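Local coordinates for putative cell adhesion protein (Parabacteroides distasonis, PDB 3LIU) that is a putative fimbrillin of the FimA/Mfa1 family and probably serves as a subunit of pili used in cell adhesion, at residues 176-181 with 360-365; 205-210 with 303-308; 356-361 with 387-392. All coordinates share one frame; numbering follows the deposited sequence. Where two conformers were deposited one is given.

Contact 1 (176-181 with 360-365); sequences ASIALA and YEISLT
Y360 lies beside I178 where strands 172-185 and 358-366 run parallel, their local axes 35° apart. The tyrosine side chain runs back past the S177 carbonyl towards the A176 methyl. The strand pairing sets CB 3.5 Å from S177 O. Beyond it, a chi1 of -70°, with CG beside its own backbone N, turns the ring so that its CD1 edge comes to the same S177 O at 3.5 Å, with the oxygen in the ring plane. Further out, CE1 reaches A176 CB at 4.0 Å, and the hydroxyl at the tip is bonded to Y353 O and Q355 N. That same S177 O takes the Y360 N-H at 2.8 Å, the first of four backbone bonds. A179 donates to Y360 O and accepts from I362 N, and the set ends with A181 N on I362 O at 2.7 Å. These alternating bonds identify a parallel pairing. I178, L180, Y360 and I362 project to the inner side, where L309 and V311 of strand 308-319 pack over I178, L180 and I362; this packing points to a β-sandwich, consistent with the transthyretin-like fold of fimbrillins. There I178 CG2 touches I362 CD1 at 4.0 Å, while L180 crosses L364 at about a right angle, its CD1 3.7 Å from L364 CG. The side bearing A179 and E361 is more polar because of the E361 carboxylate and a water that donates to S177 OG at 2.7 Å and also to Y360 O, which thereby receives two donors, while S177 OG has its main partner in E281.

Contact 2 (205-210 with 303-308); sequences IASAKG and YANHTL
A206 and L308 form an antiparallel, hydrogen-bonded backbone pair, A206 N giving to L308 O and L308 N to A206 O at 2.9 Å, the latter nearly straight at 171°. It is the first rung of the β-sheet pairing between strand 193-213 and strand 308-319, at the point where the loop carrying N305 and H306 enters the latter. The pairing does not continue past S207, whose left-handed helical backbone (phi 52°) breaks its strand and turns its carbonyl to T307. T307 OG1 donates to S207 O at 2.7 Å, approaching from above the carbonyl plane. N287 ND2 bonds to both of these oxygens. OG1 is set beside its own backbone N (chi1 -60°), and the same torsion places CG2 anti to the backbone N, where it packs on I205 CG2 at 3.6 Å. A valine in its place would probably leave S207 O with one donor fewer and deprive the water that now donates to OG1 of its acceptor. I205 also lays its CG2 against the L308 carbonyl oxygen. Farther along, S207 CB sits 3.4 Å from H306 O, and its OG sits over the flat face of the N305 amide, 3.4 Å from N305 CG, while bonding to Q261 NE2; N305 follows a cis peptide, and its OD1 is held by K258 N. The water on T307 also accepts the backbone N-H of K209, with K209 N 3.0 Å from the water oxygen.

Contact 3 (356-361 with 387-392); sequences RNYKYE and VKVEPW
K359 and E390 exchange two backbone hydrogen bonds, K359 N to E390 O at 2.8 Å and E390 N back to K359 O. E361 and K388 repeat the pattern with a nearly straight E361 N to K388 O bond (174°). These are the hydrogen-bonded pairs of an antiparallel pairing; Y358 with P391 and Y360 with V389 are the non-hydrogen-bonded ones. Beyond the regular part, W392 N makes only a weak bond to N357 O. Apolar contacts gather around V389, whose two methyls are divided between two tyrosines. CG1, anti to the backbone N (chi1 173°), meets Y358 CD1 at 3.5 Å, and CG2 meets Y360 CE2 at 3.4 Å. V387 CG1 adds a touch at the edge of the Y360 ring. N357 OD1 against W392 CB, 3.7 Å apart, is also packing. A CH-pi contact joins the opposite side of the pairing: the extended K359 chain crosses the W392 indole at about a right angle, with CE 3.6 Å from the centroid of the five-membered ring and CG over the same indole 3.8 Å from W392 CG. The lysine ammonium runs on to a salt bridge with E281. Polar side-chain contacts are fewer; R173 bonds to both N357 OD1 and W392 O. Strand 358-366 is thus flanked by 383-391 on one edge and by 172-185 on the other, W392 resting on V175 and S177 of the latter, while V341 of strand 340-343 packs against V387 and V389.

Overall arrangement
Contacts 1 and 3 are neighbours in one sheet, their centres about 9 Å apart, and share Y360 and E361: strand 358-366 pairs in parallel with 172-185 and antiparallel with 383-391. Contact 2 belongs to the pairing of strands 193-213 and 308-319, its centre about 14 Å from contact 1's and 16 Å from contact 3's. It meets contact 1 through I178, which packs on T307 and I205, so the two sheets face each other there. Along the chain contact 2 is nested inside the span closed by contact 1, and contact 3 follows it. Distant chain segments, down to the C-terminal strand, are thereby brought together in what is probably one β-sandwich domain of the putative pilus subunit.

Contact 1 (176-181 with 360-365)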
ATOM      1  N   ALA A 176      -1.416  -0.454  -0.652  1.00 10.92           N
ATOM      2  CA  ALA A 176      -2.267  -1.629  -0.952  1.00 10.07           C
ATOM      3  C   ALA A 176      -3.161  -1.855   0.246  1.00 13.71           C
ATOM      4  O   ALA A 176      -2.837  -1.402   1.361  1.00 11.95           O
ATOM      5  CB  ALA A 176      -1.405  -2.922  -1.222  1.00 10.41           C
ATOM      6  N   SER A 177      -4.277  -2.573   0.025  1.00 10.91           N
ATOM      7  CA  SER A 177      -5.226  -2.876   1.080  1.00 12.01           C
ATOM      8  C   SER A 177      -5.221  -4.366   1.299  1.00 13.76           C
ATOM      9  O   SER A 177      -5.311  -5.112   0.321  1.00 11.67           O
ATOM     10  CB  SER A 177      -6.623  -2.456   0.655  1.00 10.83           C
ATOM     11  OG  SER A 177      -7.602  -3.020   1.528  1.00 12.27           O
ATOM     12  N   ILE A 178      -5.068  -4.814   2.550  1.00 11.09           N
ATOM     13  CA  ILE A 178      -5.069  -6.238   2.838  1.00  9.30           C
ATOM     14  C   ILE A 178      -6.163  -6.526   3.851  1.00 11.27           C
ATOM     15  O   ILE A 178      -6.261  -5.858   4.905  1.00 10.95           O
ATOM     16  CB  ILE A 178      -3.686  -6.758   3.371  1.00 11.75           C
ATOM     17  CG1 ILE A 178      -2.587  -6.524   2.348  1.00 11.36           C
ATOM     18  CG2 ILE A 178      -3.746  -8.252   3.709  1.00 13.33           C
ATOM     19  CD1 ILE A 178      -1.126  -6.871   2.842  1.00  7.13           C
ATOM     20  N   ALA A 179      -6.989  -7.512   3.550  1.00 10.08           N
ATOM     21  CA  ALA A 179      -8.083  -7.905   4.458  1.00 11.63           C
ATOM     22  C   ALA A 179      -8.309  -9.402   4.448  1.00 13.59           C
ATOM     23  O   ALA A 179      -8.074 -10.068   3.433  1.00 12.65           O
ATOM     24  CB  ALA A 179      -9.359  -7.192   4.095  1.00 12.08           C
ATOM     25  N   LEU A 180      -8.737  -9.915   5.605  1.00 12.20           N
ATOM     26  CA  LEU A 180      -9.196 -11.265   5.773  1.00 12.30           C
ATOM     27  C   LEU A 180     -10.691 -11.290   5.453  1.00 15.18           C
ATOM     28  O   LEU A 180     -11.512 -10.705   6.186  1.00 15.29           O
ATOM     29  CB  LEU A 180      -8.967 -11.761   7.221  1.00 11.75           C
ATOM     30  CG  LEU A 180      -9.405 -13.202   7.519  1.00 13.16           C
ATOM     31  CD1 LEU A 180      -8.449 -14.226   6.910  1.00  7.72           C
ATOM     32  CD2 LEU A 180      -9.605 -13.452   9.028  1.00 11.79           C
ATOM     33  N   ALA A 181     -11.019 -11.969   4.360  1.00 17.32           N
ATOM     34  CA  ALA A 181     -12.362 -12.078   3.842  1.00 19.38           C
ATOM     35  C   ALA A 181     -13.086 -13.220   4.538  1.00 20.29           C
ATOM     36  O   ALA A 181     -14.274 -13.161   4.727  1.00 19.13           O
ATOM     37  CB  ALA A 181     -12.309 -12.321   2.343  1.00 20.38           C
ATOM     38  N   TYR A 360      -6.388  -6.876  -1.551  1.00 12.45           N
ATOM     39  CA  TYR A 360      -6.117  -8.279  -1.332  1.00 12.33           C
ATOM     40  C   TYR A 360      -7.189  -8.815  -0.386  1.00 14.64           C
ATOM     41  O   TYR A 360      -7.382  -8.281   0.734  1.00 16.70           O
ATOM     42  CB  TYR A 360      -4.728  -8.445  -0.719  1.00 15.83           C
ATOM     43  CG  TYR A 360      -3.632  -8.126  -1.659  1.00  9.39           C
ATOM     44  CD1 TYR A 360      -3.290  -6.808  -1.931  1.00 12.73           C
ATOM     45  CD2 TYR A 360      -2.904  -9.130  -2.284  1.00 13.77           C
ATOM     46  CE1 TYR A 360      -2.257  -6.505  -2.814  1.00  9.53           C
ATOM     47  CE2 TYR A 360      -1.880  -8.833  -3.163  1.00 13.27           C
ATOM     48  CZ  TYR A 360      -1.575  -7.537  -3.452  1.00 12.03           C
ATOM     49  OH  TYR A 360      -0.557  -7.262  -4.344  1.00 12.67           O
ATOM     50  N   GLU A 361      -7.938  -9.805  -0.862  1.00 13.96           N
ATOM     51  CA  GLU A 361      -8.998 -10.447  -0.082  0.50 14.86           C
ATOM     52  C   GLU A 361      -8.583 -11.876   0.164  1.00 16.95           C
ATOM     53  O   GLU A 361      -8.498 -12.677  -0.781  1.00 15.65           O
ATOM     54  CB  GLU A 361     -10.322 -10.412  -0.838  0.50 17.21           C
ATOM     55  CG  GLU A 361     -10.799  -9.024  -1.180  0.50 19.40           C
ATOM     56  CD  GLU A 361     -11.251  -8.238   0.034  0.50 25.91           C
ATOM     57  OE1 GLU A 361     -11.511  -8.861   1.091  0.50 24.90           O
ATOM     58  OE2 GLU A 361     -11.345  -6.999  -0.073  0.50 28.69           O
ATOM     59  N   ILE A 362      -8.261 -12.185   1.434  1.00 17.08           N
ATOM     60  CA  ILE A 362      -7.693 -13.488   1.845  1.00 16.47           C
ATOM     61  C   ILE A 362      -8.772 -14.343   2.535  1.00 16.86           C
ATOM     62  O   ILE A 362      -9.421 -13.894   3.477  1.00 14.47           O
ATOM     63  CB  ILE A 362      -6.472 -13.272   2.790  1.00 16.52           C
ATOM     64  CG1 ILE A 362      -5.412 -12.421   2.054  1.00 20.22           C
ATOM     65  CG2 ILE A 362      -5.915 -14.615   3.294  1.00 19.30           C
ATOM     66  CD1 ILE A 362      -4.214 -12.076   2.823  1.00 19.01           C
ATOM     67  N   SER A 363      -8.995 -15.544   2.021  1.00 16.04           N
ATOM     68  CA  SER A 363      -9.909 -16.500   2.625  1.00 19.72           C
ATOM     69  C   SER A 363      -9.118 -17.706   3.077  1.00 19.64           C
ATOM     70  O   SER A 363      -8.444 -18.358   2.268  1.00 17.90           O
ATOM     71  CB  SER A 363     -10.971 -16.941   1.607  1.00 18.73           C
ATOM     72  OG  SER A 363     -11.691 -15.809   1.169  1.00 19.11           O
ATOM     73  N   LEU A 364      -9.210 -18.005   4.367  1.00 18.50           N
ATOM     74  CA  LEU A 364      -8.471 -19.107   4.956  1.00 15.90           C
ATOM     75  C   LEU A 364      -9.323 -20.340   5.191  1.00 15.16           C
ATOM     76  O   LEU A 364     -10.487 -20.234   5.588  1.00 14.25           O
ATOM     77  CB  LEU A 364      -7.856 -18.648   6.277  1.00 16.52           C
ATOM     78  CG  LEU A 364      -6.869 -17.502   6.157  1.00 20.23           C
ATOM     79  CD1 LEU A 364      -6.196 -17.246   7.556  1.00 15.26           C
ATOM     80  CD2 LEU A 364      -5.857 -17.798   5.061  1.00 12.57           C
ATOM     81  N   THR A 365      -8.753 -21.510   4.921  1.00 15.45           N
ATOM     82  CA  THR A 365      -9.390 -22.773   5.281  1.00 16.70           C
ATOM     83  C   THR A 365      -8.465 -23.395   6.314  1.00 16.95           C
ATOM     84  O   THR A 365      -7.335 -23.772   5.991  1.00 17.55           O
ATOM     85  CB  THR A 365      -9.559 -23.735   4.092  1.00 18.31           C
ATOM     86  OG1 THR A 365     -10.410 -23.132   3.111  1.00 21.62           O
ATOM     87  CG2 THR A 365     -10.185 -25.094   4.535  1.00 14.48           C
TER
HETATM   88  O   HOH W   1      -8.609  -5.425   0.912  1.00 13.77           O

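Contact 2 (205-210 with 303-308)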
ATOM      1  N   ILE A 205      -0.678  -7.975  10.760  1.00 11.54           N
ATOM      2  CA  ILE A 205       0.236  -7.977   9.641  1.00 10.97           C
ATOM      3  C   ILE A 205       1.670  -7.900  10.143  1.00 12.30           C
ATOM      4  O   ILE A 205       1.935  -7.174  11.113  1.00 12.13           O
ATOM      5  CB  ILE A 205      -0.014  -6.751   8.719  1.00 12.38           C
ATOM      6  CG1 ILE A 205      -1.455  -6.724   8.229  1.00 14.38           C
ATOM      7  CG2 ILE A 205       1.019  -6.723   7.538  1.00  9.31           C
ATOM      8  CD1 ILE A 205      -1.945  -7.955   7.472  1.00 14.37           C
ATOM      9  N   ALA A 206       2.578  -8.648   9.513  1.00  9.64           N
ATOM     10  CA  ALA A 206       4.024  -8.615   9.873  1.00 11.61           C
ATOM     11  C   ALA A 206       4.832  -8.337   8.610  1.00 10.93           C
ATOM     12  O   ALA A 206       4.391  -8.654   7.519  1.00  9.78           O
ATOM     13  CB  ALA A 206       4.467  -9.951  10.523  1.00  8.75           C
ATOM     14  N   SER A 207       6.028  -7.772   8.743  1.00 11.73           N
ATOM     15  CA  SER A 207       6.841  -7.411   7.588  1.00  9.83           C
ATOM     16  C   SER A 207       6.138  -6.560   6.539  1.00 11.69           C
ATOM     17  O   SER A 207       6.312  -6.772   5.345  1.00  9.66           O
ATOM     18  CB  SER A 207       7.462  -8.650   6.912  1.00 15.07           C
ATOM     19  OG  SER A 207       8.265  -9.351   7.847  1.00 11.32           O
ATOM     20  N   ALA A 208       5.400  -5.546   7.001  1.00 12.11           N
ATOM     21  CA  ALA A 208       4.867  -4.487   6.136  1.00  9.36           C
ATOM     22  C   ALA A 208       6.013  -3.517   5.896  1.00  9.52           C
ATOM     23  O   ALA A 208       6.595  -3.017   6.864  1.00 12.48           O
ATOM     24  CB  ALA A 208       3.686  -3.757   6.850  1.00  5.41           C
ATOM     25  N   LYS A 209       6.376  -3.269   4.641  1.00  9.48           N
ATOM     26  CA  LYS A 209       7.351  -2.215   4.378  1.00  9.40           C
ATOM     27  C   LYS A 209       6.726  -0.895   4.807  1.00 11.54           C
ATOM     28  O   LYS A 209       5.606  -0.556   4.415  1.00 10.42           O
ATOM     29  CB  LYS A 209       7.824  -2.215   2.943  1.00  8.44           C
ATOM     30  CG  LYS A 209       8.845  -3.309   2.690  1.00 10.99           C
ATOM     31  CD  LYS A 209       9.582  -3.190   1.402  1.00  7.18           C
ATOM     32  CE  LYS A 209      10.684  -4.269   1.294  1.00  7.86           C
ATOM     33  NZ  LYS A 209      11.413  -4.254   0.012  1.00  9.21           N
ATOM     34  N   GLY A 210       7.430  -0.180   5.678  1.00 10.76           N
ATOM     35  CA  GLY A 210       6.889   1.044   6.228  1.00 10.43           C
ATOM     36  C   GLY A 210       7.376   2.275   5.530  1.00 10.40           C
ATOM     37  O   GLY A 210       7.058   3.389   5.945  1.00  9.89           O
ATOM     38  N   TYR A 303       8.489 -16.984   3.500  1.00 16.00           N
ATOM     39  CA  TYR A 303       7.809 -16.111   4.464  1.00 14.98           C
ATOM     40  C   TYR A 303       8.569 -14.859   4.859  1.00 15.96           C
ATOM     41  O   TYR A 303       7.995 -13.765   4.802  1.00 13.34           O
ATOM     42  CB  TYR A 303       7.475 -16.872   5.724  1.00 13.34           C
ATOM     43  CG  TYR A 303       6.459 -17.982   5.557  1.00 10.02           C
ATOM     44  CD1 TYR A 303       6.803 -19.193   4.962  1.00 11.12           C
ATOM     45  CD2 TYR A 303       5.188 -17.858   6.068  1.00 11.96           C
ATOM     46  CE1 TYR A 303       5.883 -20.217   4.859  1.00 19.90           C
ATOM     47  CE2 TYR A 303       4.250 -18.889   5.975  1.00 12.52           C
ATOM     48  CZ  TYR A 303       4.598 -20.054   5.375  1.00 12.91           C
ATOM     49  OH  TYR A 303       3.677 -21.062   5.279  1.00 15.09           O
ATOM     50  N   ALA A 304       9.838 -15.032   5.279  1.00 16.44           N
ATOM     51  CA  ALA A 304      10.703 -13.928   5.758  1.00 14.60           C
ATOM     52  C   ALA A 304      11.428 -13.229   4.598  1.00 12.14           C
ATOM     53  O   ALA A 304      12.166 -13.918   3.856  1.00 12.10           O
ATOM     54  CB  ALA A 304      11.753 -14.489   6.718  1.00 11.91           C
ATOM     55  N   ASN A 305      11.264 -11.915   4.389  1.00 11.05           N
ATOM     56  CA  ASN A 305      10.363 -11.001   5.123  1.00 10.43           C
ATOM     57  C   ASN A 305       9.346 -10.432   4.143  1.00  9.66           C
ATOM     58  O   ASN A 305       9.186  -9.221   3.970  1.00  8.51           O
ATOM     59  CB  ASN A 305      11.119  -9.848   5.823  1.00 10.36           C
ATOM     60  CG  ASN A 305      11.540 -10.180   7.279  1.00 16.85           C
ATOM     61  OD1 ASN A 305      11.264 -11.281   7.788  1.00 10.69           O
ATOM     62  ND2 ASN A 305      12.235  -9.201   7.959  1.00 12.52           N
ATOM     63  N   HIS A 306       8.648 -11.343   3.487  1.00 11.00           N
ATOM     64  CA  HIS A 306       7.452 -10.976   2.759  1.00  9.91           C
ATOM     65  C   HIS A 306       6.396 -10.603   3.751  1.00 11.47           C
ATOM     66  O   HIS A 306       6.394 -11.110   4.877  1.00  7.89           O
ATOM     67  CB  HIS A 306       6.996 -12.158   1.937  1.00 10.88           C
ATOM     68  CG  HIS A 306       7.874 -12.409   0.762  1.00 13.95           C
ATOM     69  ND1 HIS A 306       7.996 -11.500  -0.266  1.00 13.87           N
ATOM     70  CD2 HIS A 306       8.683 -13.447   0.454  1.00 14.05           C
ATOM     71  CE1 HIS A 306       8.838 -11.979  -1.164  1.00 17.03           C
ATOM     72  NE2 HIS A 306       9.280 -13.148  -0.744  1.00 10.09           N
ATOM     73  N   THR A 307       5.498  -9.724   3.342  1.00 11.63           N
ATOM     74  CA  THR A 307       4.405  -9.298   4.203  1.00 11.65           C
ATOM     75  C   THR A 307       3.477 -10.472   4.485  1.00 12.69           C
ATOM     76  O   THR A 307       3.096 -11.200   3.551  1.00 11.87           O
ATOM     77  CB  THR A 307       3.635  -8.164   3.535  1.00 13.31           C
ATOM     78  OG1 THR A 307       4.536  -7.085   3.318  1.00 10.56           O
ATOM     79  CG2 THR A 307       2.472  -7.681   4.357  1.00  6.81           C
ATOM     80  N   LEU A 308       3.176 -10.665   5.778  1.00 10.92           N
ATOM     81  CA  LEU A 308       2.343 -11.780   6.246  1.00 11.21           C
ATOM     82  C   LEU A 308       1.055 -11.224   6.785  1.00 12.08           C
ATOM     83  O   LEU A 308       1.054 -10.167   7.443  1.00 13.67           O
ATOM     84  CB  LEU A 308       3.041 -12.576   7.390  1.00 12.67           C
ATOM     85  CG  LEU A 308       4.471 -13.067   7.156  1.00 12.34           C
ATOM     86  CD1 LEU A 308       5.052 -13.787   8.373  1.00  6.98           C
ATOM     87  CD2 LEU A 308       4.612 -13.967   5.919  1.00 10.87           C
TER
HETATM   88  O   HOH W   2       7.823 -12.025   7.295  1.00 10.24           O
HETATM   89  O   HOH W   3       4.198  -4.219   2.839  1.00 10.53           O

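Contact 3 (356-361 with 387-392)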
ATOM      1  N   ARG A 356       1.035  -1.855  -5.253  1.00 12.38           N
ATOM      2  CA  ARG A 356       0.233  -0.674  -4.923  1.00 13.59           C
ATOM      3  C   ARG A 356      -1.163  -0.706  -5.587  1.00 11.89           C
ATOM      4  O   ARG A 356      -1.332  -1.218  -6.686  1.00 14.12           O
ATOM      5  CB  ARG A 356       0.980   0.575  -5.379  1.00 13.46           C
ATOM      6  CG  ARG A 356       1.031   0.698  -6.936  1.00 15.53           C
ATOM      7  CD  ARG A 356       2.036   1.733  -7.440  1.00 19.00           C
ATOM      8  NE  ARG A 356       1.547   3.061  -7.221  1.00 15.64           N
ATOM      9  CZ  ARG A 356       1.938   4.155  -7.892  1.00 13.21           C
ATOM     10  NH1 ARG A 356       2.876   4.111  -8.822  1.00 14.76           N
ATOM     11  NH2 ARG A 356       1.372   5.328  -7.599  1.00 15.88           N
ATOM     12  N   ASN A 357      -2.128  -0.128  -4.885  1.00 11.59           N
ATOM     13  CA  ASN A 357      -3.452   0.181  -5.420  1.00 14.44           C
ATOM     14  C   ASN A 357      -4.271  -1.058  -5.815  1.00 13.79           C
ATOM     15  O   ASN A 357      -5.065  -1.008  -6.746  1.00 12.39           O
ATOM     16  CB  ASN A 357      -3.338   1.150  -6.599  1.00 14.67           C
ATOM     17  CG  ASN A 357      -4.623   1.951  -6.807  1.00 15.76           C
ATOM     18  OD1 ASN A 357      -5.218   2.447  -5.859  1.00 19.64           O
ATOM     19  ND2 ASN A 357      -5.040   2.073  -8.037  1.00 14.37           N
ATOM     20  N   TYR A 358      -4.020  -2.161  -5.112  1.00 14.70           N
ATOM     21  CA  TYR A 358      -4.807  -3.379  -5.191  1.00 13.88           C
ATOM     22  C   TYR A 358      -5.364  -3.700  -3.841  1.00 13.68           C
ATOM     23  O   TYR A 358      -4.778  -3.371  -2.824  1.00 11.21           O
ATOM     24  CB  TYR A 358      -3.955  -4.580  -5.630  1.00 16.72           C
ATOM     25  CG  TYR A 358      -3.494  -4.538  -7.069  1.00 15.42           C
ATOM     26  CD1 TYR A 358      -4.377  -4.789  -8.116  1.00 16.89           C
ATOM     27  CD2 TYR A 358      -2.185  -4.224  -7.381  1.00 12.03           C
ATOM     28  CE1 TYR A 358      -3.936  -4.762  -9.441  1.00 16.00           C
ATOM     29  CE2 TYR A 358      -1.751  -4.152  -8.687  1.00 17.14           C
ATOM     30  CZ  TYR A 358      -2.623  -4.449  -9.713  1.00 16.41           C
ATOM     31  OH  TYR A 358      -2.167  -4.399 -10.997  1.00 19.80           O
ATOM     32  N   LYS A 359      -6.515  -4.359  -3.844  1.00 17.47           N
ATOM     33  CA  LYS A 359      -7.126  -4.872  -2.653  1.00 16.41           C
ATOM     34  C   LYS A 359      -6.882  -6.370  -2.674  1.00 16.33           C
ATOM     35  O   LYS A 359      -7.115  -7.029  -3.693  1.00 17.45           O
ATOM     36  CB  LYS A 359      -8.611  -4.632  -2.657  1.00 16.47           C
ATOM     37  CG  LYS A 359      -9.014  -3.217  -2.469  1.00 26.65           C
ATOM     38  CD  LYS A 359     -10.398  -3.182  -1.872  1.00 27.11           C
ATOM     39  CE  LYS A 359     -10.782  -1.799  -1.525  1.00 25.73           C
ATOM     40  NZ  LYS A 359     -11.916  -1.749  -0.563  1.00 31.49           N
ATOM     41  N   TYR A 360      -6.388  -6.876  -1.551  1.00 12.45           N
ATOM     42  CA  TYR A 360      -6.117  -8.279  -1.332  1.00 12.33           C
ATOM     43  C   TYR A 360      -7.189  -8.815  -0.386  1.00 14.64           C
ATOM     44  O   TYR A 360      -7.382  -8.281   0.734  1.00 16.70           O
ATOM     45  CB  TYR A 360      -4.728  -8.445  -0.719  1.00 15.83           C
ATOM     46  CG  TYR A 360      -3.632  -8.126  -1.659  1.00  9.39           C
ATOM     47  CD1 TYR A 360      -3.290  -6.808  -1.931  1.00 12.73           C
ATOM     48  CD2 TYR A 360      -2.904  -9.130  -2.284  1.00 13.77           C
ATOM     49  CE1 TYR A 360      -2.257  -6.505  -2.814  1.00  9.53           C
ATOM     50  CE2 TYR A 360      -1.880  -8.833  -3.163  1.00 13.27           C
ATOM     51  CZ  TYR A 360      -1.575  -7.537  -3.452  1.00 12.03           C
ATOM     52  OH  TYR A 360      -0.557  -7.262  -4.344  1.00 12.67           O
ATOM     53  N   GLU A 361      -7.938  -9.805  -0.862  1.00 13.96           N
ATOM     54  CA  GLU A 361      -8.998 -10.447  -0.082  0.50 14.86           C
ATOM     55  C   GLU A 361      -8.583 -11.876   0.164  1.00 16.95           C
ATOM     56  O   GLU A 361      -8.498 -12.677  -0.781  1.00 15.65           O
ATOM     57  CB  GLU A 361     -10.322 -10.412  -0.838  0.50 17.21           C
ATOM     58  CG  GLU A 361     -10.799  -9.024  -1.180  0.50 19.40           C
ATOM     59  CD  GLU A 361     -11.251  -8.238   0.034  0.50 25.91           C
ATOM     60  OE1 GLU A 361     -11.511  -8.861   1.091  0.50 24.90           O
ATOM     61  OE2 GLU A 361     -11.345  -6.999  -0.073  0.50 28.69           O
ATOM     62  N   VAL A 387      -6.213 -16.116  -2.120  1.00 17.81           N
ATOM     63  CA  VAL A 387      -6.039 -14.674  -2.147  1.00 16.22           C
ATOM     64  C   VAL A 387      -6.551 -14.130  -3.488  1.00 17.09           C
ATOM     65  O   VAL A 387      -6.004 -14.446  -4.541  1.00 14.54           O
ATOM     66  CB  VAL A 387      -4.562 -14.319  -1.888  1.00 16.41           C
ATOM     67  CG1 VAL A 387      -4.317 -12.832  -1.787  1.00 15.56           C
ATOM     68  CG2 VAL A 387      -4.072 -15.027  -0.583  1.00 22.03           C
ATOM     69  N   LYS A 388      -7.617 -13.324  -3.438  1.00 16.07           N
ATOM     70  CA  LYS A 388      -8.107 -12.592  -4.599  1.00 15.53           C
ATOM     71  C   LYS A 388      -7.511 -11.233  -4.585  1.00 15.69           C
ATOM     72  O   LYS A 388      -7.539 -10.546  -3.552  1.00 13.09           O
ATOM     73  CB  LYS A 388      -9.602 -12.380  -4.560  1.00 18.55           C
ATOM     74  CG  LYS A 388     -10.422 -13.617  -4.705  1.00 27.35           C
ATOM     75  CD  LYS A 388     -11.897 -13.228  -4.708  1.00 32.11           C
ATOM     76  CE  LYS A 388     -12.825 -14.446  -4.696  1.00 40.71           C
ATOM     77  NZ  LYS A 388     -14.237 -13.981  -4.541  1.00 43.45           N
ATOM     78  N   VAL A 389      -7.000 -10.838  -5.737  1.00 15.13           N
ATOM     79  CA  VAL A 389      -6.537  -9.502  -5.968  1.00 17.78           C
ATOM     80  C   VAL A 389      -7.469  -8.802  -6.960  1.00 18.99           C
ATOM     81  O   VAL A 389      -7.757  -9.336  -8.032  1.00 17.44           O
ATOM     82  CB  VAL A 389      -5.094  -9.489  -6.524  1.00 17.08           C
ATOM     83  CG1 VAL A 389      -4.703  -8.071  -6.908  1.00 16.46           C
ATOM     84  CG2 VAL A 389      -4.136 -10.029  -5.480  1.00 17.44           C
ATOM     85  N   GLU A 390      -7.904  -7.607  -6.564  1.00 21.17           N
ATOM     86  CA  GLU A 390      -8.809  -6.736  -7.303  1.00 24.04           C
ATOM     87  C   GLU A 390      -8.150  -5.372  -7.408  1.00 24.33           C
ATOM     88  O   GLU A 390      -7.631  -4.880  -6.397  1.00 18.83           O
ATOM     89  CB  GLU A 390     -10.105  -6.524  -6.500  1.00 27.16           C
ATOM     90  CG  GLU A 390     -10.656  -7.745  -5.752  1.00 35.18           C
ATOM     91  CD  GLU A 390     -11.560  -8.627  -6.598  1.00 49.70           C
ATOM     92  OE1 GLU A 390     -11.813  -8.301  -7.786  1.00 47.61           O
ATOM     93  OE2 GLU A 390     -12.027  -9.660  -6.059  1.00 61.60           O
ATOM     94  N   PRO A 391      -8.155  -4.740  -8.608  1.00 28.47           N
ATOM     95  CA  PRO A 391      -7.761  -3.324  -8.629  1.00 27.67           C
ATOM     96  C   PRO A 391      -8.684  -2.491  -7.751  1.00 26.91           C
ATOM     97  O   PRO A 391      -9.846  -2.819  -7.575  1.00 23.09           O
ATOM     98  CB  PRO A 391      -7.851  -2.915 -10.123  1.00 29.98           C
ATOM     99  CG  PRO A 391      -8.536  -4.011 -10.817  1.00 32.04           C
ATOM    100  CD  PRO A 391      -8.338  -5.270  -9.974  1.00 31.10           C
ATOM    101  N   TRP A 392      -8.144  -1.420  -7.189  1.00 27.82           N
ATOM    102  CA  TRP A 392      -8.775  -0.768  -6.053  1.00 27.83           C
ATOM    103  C   TRP A 392      -9.682   0.402  -6.465  1.00 31.32           C
ATOM    104  O   TRP A 392      -9.188   1.522  -6.699  1.00 31.74           O
ATOM    105  CB  TRP A 392      -7.670  -0.269  -5.112  1.00 25.91           C
ATOM    106  CG  TRP A 392      -8.125   0.255  -3.818  1.00 18.82           C
ATOM    107  CD1 TRP A 392      -9.382   0.674  -3.479  1.00 18.67           C
ATOM    108  CD2 TRP A 392      -7.303   0.503  -2.685  1.00 13.71           C
ATOM    109  NE1 TRP A 392      -9.395   1.123  -2.191  1.00 21.31           N
ATOM    110  CE2 TRP A 392      -8.122   1.052  -1.687  1.00 15.79           C
ATOM    111  CE3 TRP A 392      -5.935   0.338  -2.427  1.00  9.45           C
ATOM    112  CZ2 TRP A 392      -7.629   1.415  -0.443  1.00 15.71           C
ATOM    113  CZ3 TRP A 392      -5.448   0.702  -1.206  1.00 19.32           C
ATOM    114  CH2 TRP A 392      -6.295   1.228  -0.215  1.00 17.19           C
TER
HETATM  115  O   HOH W   4      -7.774   3.715  -8.519  1.00 27.36           O